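NOVW (Streptomyces niveus, PDB 2C0Z) catalyses the 3-epimerisation of a dTDP-4-keto-6-deoxy sugar, acting with NovU on the way to novobiocin. Local coordinates at residues D96-S101 / E124-G129; I70-V75 / G190-Y195. All coordinates share one frame; numbering follows the deposited sequence.

Interaction 1. Residues D96-S101 / E124-G129; sequences DLRVGS and EGIGHG
Asp96 OD1 is gripped by two nitrogens of Arg98, the side-chain NE at 2.8 Å and the backbone N, from opposite faces of the carboxylate, while Ile126 CD1 lies against the same oxygen. The N bond makes an Asx turn; with CG anti to the backbone N (chi1 -165°), the carboxylate folds back over the chain that follows. Arg98 meets the carboxylate side-on in a salt bridge, NE giving its N-H to OD1 and NH2 reaching OD2 almost straight, both acceptors near the guanidinium plane. Ser101 OG donates to Asp96 OD2 at 2.7 Å, from the face opposite Arg98 NH2, and Thr103 OG1 also bonds OD2. These bonds fix how the guanidinium is turned, and Ile126 CD1 sits over the centre of one face, 3.6 Å from Arg98 CZ. Here strand 89-96 of the cupin sheet ends beside strand 126-132: Asp96 and Ile126 form an antiparallel non-hydrogen-bonded pair, after which Arg98 to Ser101 make a type II turn. Arg98 NH1 reaches Glu124 O through one water, with no direct hydrogen bond between the segments. Farther along, Leu97 CD1 rests on Gly127 CA at 3.8 Å, and Arg98 CG passes 3.5 Å from Gly125 O.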
loop_
_atom_site.group_PDB
_atom_site.type_symbol
_atom_site.label_atom_id
_atom_site.label_comp_id
_atom_site.label_asym_id
_atom_site.label_seq_id
_atom_site.Cartn_x
_atom_site.Cartn_y
_atom_site.Cartn_z
ATOM N N ASP A 96 7.645 -22.741 1.197
ATOM C CA ASP A 96 6.575 -23.581 1.709
ATOM C C ASP A 96 6.999 -24.266 2.978
ATOM O O ASP A 96 7.787 -25.197 2.925
ATOM C CB ASP A 96 6.169 -24.606 0.663
ATOM C CG ASP A 96 4.849 -25.265 0.958
ATOM O OD1 ASP A 96 4.366 -25.217 2.122
ATOM O OD2 ASP A 96 4.223 -25.852 0.048
ATOM N N LEU A 97 6.446 -23.825 4.117
ATOM C CA LEU A 97 6.809 -24.353 5.438
ATOM C C LEU A 97 5.777 -25.360 5.947
ATOM O O LEU A 97 5.838 -25.771 7.109
ATOM C CB LEU A 97 6.961 -23.186 6.421
ATOM C CG LEU A 97 8.099 -22.215 6.089
ATOM C CD1 LEU A 97 8.038 -21.046 7.073
ATOM C CD2 LEU A 97 9.445 -22.899 6.128
ATOM N N ARG A 98 4.829 -25.747 5.092
ATOM C CA ARG A 98 3.687 -26.565 5.510
ATOM C C ARG A 98 4.061 -28.046 5.436
ATOM O O ARG A 98 4.155 -28.630 4.359
ATOM C CB ARG A 98 2.494 -26.289 4.638
ATOM C CG ARG A 98 2.087 -24.814 4.631
ATOM C CD ARG A 98 1.064 -24.485 3.607
ATOM N NE ARG A 98 1.586 -24.708 2.259
ATOM C CZ ARG A 98 0.935 -24.436 1.121
ATOM N NH1 ARG A 98 -0.286 -23.913 1.117
ATOM N NH2 ARG A 98 1.529 -24.672 -0.034
ATOM N N VAL A 99 4.283 -28.646 6.582
ATOM C CA VAL A 99 4.657 -30.042 6.650
ATOM C C VAL A 99 3.571 -30.900 6.012
ATOM O O VAL A 99 2.384 -30.808 6.342
ATOM C CB VAL A 99 4.945 -30.468 8.101
ATOM C CG1 VAL A 99 5.250 -31.936 8.177
ATOM C CG2 VAL A 99 6.075 -29.660 8.672
ATOM N N GLY A 100 3.990 -31.751 5.086
ATOM C CA GLY A 100 3.062 -32.578 4.347
ATOM C C GLY A 100 2.727 -32.068 2.972
ATOM O O GLY A 100 2.173 -32.812 2.130
ATOM N N SER A 101 3.047 -30.798 2.704
ATOM C CA SER A 101 2.763 -30.228 1.407
ATOM C C SER A 101 3.677 -30.873 0.365
ATOM O O SER A 101 4.860 -31.109 0.634
ATOM C CB SER A 101 3.074 -28.730 1.419
ATOM O OG SER A 101 3.037 -28.245 0.086
ATOM N N GLU A 124 -1.695 -18.707 4.203
ATOM C CA GLU A 124 -1.272 -19.123 5.525
ATOM C C GLU A 124 -0.275 -20.281 5.460
ATOM O O GLU A 124 -0.340 -21.161 4.589
ATOM C CB GLU A 124 -2.494 -19.528 6.358
ATOM C CG GLU A 124 -3.551 -18.457 6.539
ATOM C CD GLU A 124 -4.516 -18.202 5.359
ATOM O OE1 GLU A 124 -4.434 -18.797 4.235
ATOM O OE2 GLU A 124 -5.394 -17.323 5.567
ATOM N N GLY A 125 0.685 -20.237 6.361
ATOM C CA GLY A 125 1.696 -21.283 6.472
ATOM C C GLY A 125 2.899 -21.111 5.557
ATOM O O GLY A 125 3.824 -21.924 5.596
ATOM N N ILE A 126 2.866 -20.084 4.704
ATOM C CA ILE A 126 3.940 -19.773 3.770
ATOM C C ILE A 126 4.875 -18.796 4.401
ATOM O O ILE A 126 4.460 -17.815 5.030
ATOM C CB ILE A 126 3.385 -19.220 2.425
ATOM C CG1 ILE A 126 2.398 -20.210 1.803
ATOM C CG2 ILE A 126 4.506 -18.888 1.467
ATOM C CD1 ILE A 126 3.008 -21.537 1.514
ATOM N N GLY A 127 6.167 -19.077 4.307
ATOM C CA GLY A 127 7.179 -18.178 4.806
ATOM C C GLY A 127 7.616 -17.158 3.764
ATOM O O GLY A 127 7.495 -17.376 2.563
ATOM N N HIS A 128 8.118 -16.036 4.237
ATOM C CA HIS A 128 8.467 -14.929 3.358
ATOM C C HIS A 128 9.824 -14.372 3.749
ATOM O O HIS A 128 10.149 -14.192 4.926
ATOM C CB HIS A 128 7.396 -13.846 3.429
ATOM C CG HIS A 128 7.689 -12.670 2.555
ATOM N ND1 HIS A 128 8.021 -11.431 3.065
ATOM C CD2 HIS A 128 7.732 -12.550 1.204
ATOM C CE1 HIS A 128 8.273 -10.605 2.061
ATOM N NE2 HIS A 128 8.107 -11.257 0.922
ATOM N N GLY A 129 10.588 -14.008 2.748
ATOM C CA GLY A 129 11.818 -13.283 2.917
ATOM C C GLY A 129 12.146 -12.481 1.672
ATOM O O GLY A 129 11.500 -12.615 0.625
HETATM O O HOH W 1 -1.906 -22.188 2.769
#

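Interaction 2. Residues I70-V75 / G190-Y195; sequences IHFVDV and GLLPTY
Phe72 reaches from strand 67-73 across to Leu191, Leu192 and Pro193, in the loop between helices 183-188 and 195-198. Its CB heads toward that loop, and chi1 of 68° sets CG in the crowded position between the backbone N and the carbonyl carbon. Beyond CG the ring atoms take up different partners. Phe72 CD2 lies 4.1 Å from Pro193 CG, and Phe72 CE2 comes to 3.9 Å from Pro193 CD, the proline ring approaching obliquely. Phe72 CE2 also has Leu191 O at 3.8 Å, and this oxygen sits at the ring edge near its plane. At the tip, Phe72 CZ meets Leu192 CD2 at 4.0 Å, the two side chains crossing at about a right angle. This places the C-terminal part of the chain against the end of a strand of the cupin sheet; the strand also carries His71, the probable proton acceptor. Val75, just past the strand, continues the apolar patch by setting CG2 on Pro193 CB. Around the ring edge the contact turns wet. Two waters each donate to both Asp74 OD1 and Leu191 O, and one of them lies in the plane of the Phe72 ring; His153 ND1 bonds the same Asp74 oxygen. A third water joins Val75 O to Thr194 N, the N-cap residue of helix 195-198. With no direct hydrogen bond between the segments, hydrophobic packing carries the contact, water links its polar groups, and the carbonyl oxygen at the ring edge probably gains a little from the slightly positive ring hydrogens.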
loop_
_atom_site.group_PDB
_atom_site.type_symbol
_atom_site.label_atom_id
_atom_site.label_comp_id
_atom_site.label_asym_id
_atom_site.label_seq_id
_atom_site.Cartn_x
_atom_site.Cartn_y
_atom_site.Cartn_z
ATOM N N ILE A 70 13.489 -16.034 7.123
ATOM C CA ILE A 70 12.201 -16.384 6.491
ATOM C C ILE A 70 11.145 -16.377 7.589
ATOM O O ILE A 70 11.227 -17.160 8.537
ATOM C CB ILE A 70 12.289 -17.788 5.845
ATOM C CG1 ILE A 70 13.397 -17.854 4.787
ATOM C CG2 ILE A 70 10.911 -18.209 5.305
ATOM C CD1 ILE A 70 13.294 -16.839 3.662
ATOM N N HIS A 71 10.183 -15.472 7.497
ATOM C CA HIS A 71 9.211 -15.254 8.576
ATOM C C HIS A 71 7.871 -15.863 8.234
ATOM O O HIS A 71 7.499 -15.918 7.088
ATOM C CB HIS A 71 9.080 -13.772 8.852
ATOM C CG HIS A 71 10.363 -13.136 9.293
ATOM N ND1 HIS A 71 10.572 -11.776 9.276
ATOM C CD2 HIS A 71 11.508 -13.693 9.750
ATOM C CE1 HIS A 71 11.802 -11.531 9.699
ATOM N NE2 HIS A 71 12.393 -12.674 9.988
ATOM N N PHE A 72 7.146 -16.300 9.252
ATOM C CA PHE A 72 5.814 -16.866 9.100
ATOM C C PHE A 72 5.036 -16.695 10.377
ATOM O O PHE A 72 5.595 -16.359 11.427
ATOM C CB PHE A 72 5.845 -18.352 8.700
ATOM C CG PHE A 72 6.368 -19.261 9.778
ATOM C CD1 PHE A 72 7.725 -19.375 9.999
ATOM C CD2 PHE A 72 5.497 -19.970 10.592
ATOM C CE1 PHE A 72 8.231 -20.197 10.971
ATOM C CE2 PHE A 72 6.005 -20.800 11.582
ATOM C CZ PHE A 72 7.390 -20.898 11.764
ATOM N N VAL A 73 3.741 -16.950 10.263
ATOM C CA VAL A 73 2.822 -16.907 11.395
ATOM C C VAL A 73 2.214 -18.295 11.629
ATOM O O VAL A 73 1.795 -18.990 10.696
ATOM C CB VAL A 73 1.729 -15.828 11.162
ATOM C CG1 VAL A 73 0.686 -15.899 12.244
ATOM C CG2 VAL A 73 2.365 -14.427 11.086
ATOM N N ASP A 74 2.168 -18.706 12.898
ATOM C CA ASP A 74 1.578 -19.979 13.267
ATOM C C ASP A 74 0.178 -20.144 12.710
ATOM O O ASP A 74 -0.580 -19.171 12.623
ATOM C CB ASP A 74 1.479 -20.096 14.807
ATOM C CG ASP A 74 2.823 -20.073 15.484
ATOM O OD1 ASP A 74 3.850 -20.271 14.806
ATOM O OD2 ASP A 74 2.968 -19.815 16.696
ATOM N N VAL A 75 -0.168 -21.381 12.354
ATOM C CA VAL A 75 -1.507 -21.727 11.891
ATOM C C VAL A 75 -2.114 -22.791 12.821
ATOM O O VAL A 75 -1.549 -23.862 12.936
ATOM C CB VAL A 75 -1.490 -22.276 10.447
ATOM C CG1 VAL A 75 -2.895 -22.370 9.878
ATOM C CG2 VAL A 75 -0.550 -21.397 9.539
ATOM N N GLY A 190 8.440 -29.307 16.374
ATOM C CA GLY A 190 7.015 -29.144 16.143
ATOM C C GLY A 190 6.539 -27.716 15.904
ATOM O O GLY A 190 5.385 -27.392 16.178
ATOM N N LEU A 191 7.417 -26.859 15.370
ATOM C CA LEU A 191 7.152 -25.427 15.299
ATOM C C LEU A 191 6.564 -25.016 13.944
ATOM O O LEU A 191 6.117 -23.880 13.764
ATOM C CB LEU A 191 8.439 -24.654 15.585
ATOM C CG LEU A 191 8.968 -25.004 16.977
ATOM C CD1 LEU A 191 10.283 -24.320 17.197
ATOM C CD2 LEU A 191 7.959 -24.560 18.078
ATOM N N LEU A 192 6.536 -25.926 12.987
ATOM C CA LEU A 192 6.074 -25.561 11.647
ATOM C C LEU A 192 4.603 -25.841 11.453
ATOM O O LEU A 192 4.062 -26.753 12.062
ATOM C CB LEU A 192 6.895 -26.288 10.581
ATOM C CG LEU A 192 8.384 -25.960 10.551
ATOM C CD1 LEU A 192 9.050 -26.692 9.421
ATOM C CD2 LEU A 192 8.612 -24.443 10.405
ATOM N N PRO A 193 3.968 -25.078 10.557
ATOM C CA PRO A 193 2.595 -25.308 10.165
ATOM C C PRO A 193 2.430 -26.683 9.499
ATOM O O PRO A 193 3.377 -27.143 8.897
ATOM C CB PRO A 193 2.343 -24.198 9.131
ATOM C CG PRO A 193 3.404 -23.214 9.326
ATOM C CD PRO A 193 4.575 -23.967 9.795
ATOM N N THR A 194 1.246 -27.291 9.584
ATOM C CA THR A 194 0.962 -28.514 8.853
ATOM C C THR A 194 0.078 -28.202 7.645
ATOM O O THR A 194 -0.819 -27.372 7.702
ATOM C CB THR A 194 0.353 -29.614 9.750
ATOM O OG1 THR A 194 -1.038 -29.378 9.956
ATOM C CG2 THR A 194 0.999 -29.600 11.124
ATOM N N TYR A 195 0.362 -28.852 6.533
ATOM C CA TYR A 195 -0.384 -28.631 5.306
ATOM C C TYR A 195 -1.878 -28.916 5.486
ATOM O O TYR A 195 -2.705 -28.124 5.039
ATOM C CB TYR A 195 0.237 -29.498 4.222
ATOM C CG TYR A 195 -0.416 -29.458 2.875
ATOM C CD1 TYR A 195 -0.483 -28.280 2.122
ATOM C CD2 TYR A 195 -0.934 -30.615 2.323
ATOM C CE1 TYR A 195 -1.069 -28.258 0.884
ATOM C CE2 TYR A 195 -1.518 -30.597 1.082
ATOM C CZ TYR A 195 -1.590 -29.435 0.372
ATOM O OH TYR A 195 -2.189 -29.464 -0.859
HETATM O O HOH W 2 6.236 -21.794 15.455
HETATM O O HOH W 3 3.681 -22.820 13.149
HETATM O O HOH W 4 -0.616 -25.999 11.543
#

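Overall arrangement
Interactions 1 and 2 have centres about 6 Å apart and share one sheet, in which strands 126-132 and 67-73 are neighbours. Their backbones join directly: His128 O takes a probable hydrogen bond from His71 N (2.9 Å), and Val99 O one from Tyr195 N (2.8 Å), tying the 96-101 turn to the start of the last helix. Between them Leu97 CD1 packs on Phe72 CD1 at 3.4 Å, so the apolar side of interaction 1 runs into that of interaction 2. The first bond pairs interaction 2's His71, the probable proton acceptor, with His128. The side chain of Phe72 is about 7 Å from those of Glu152 and His128, both inferred to bind substrate; His128 is hydrogen-bonded to Asp92.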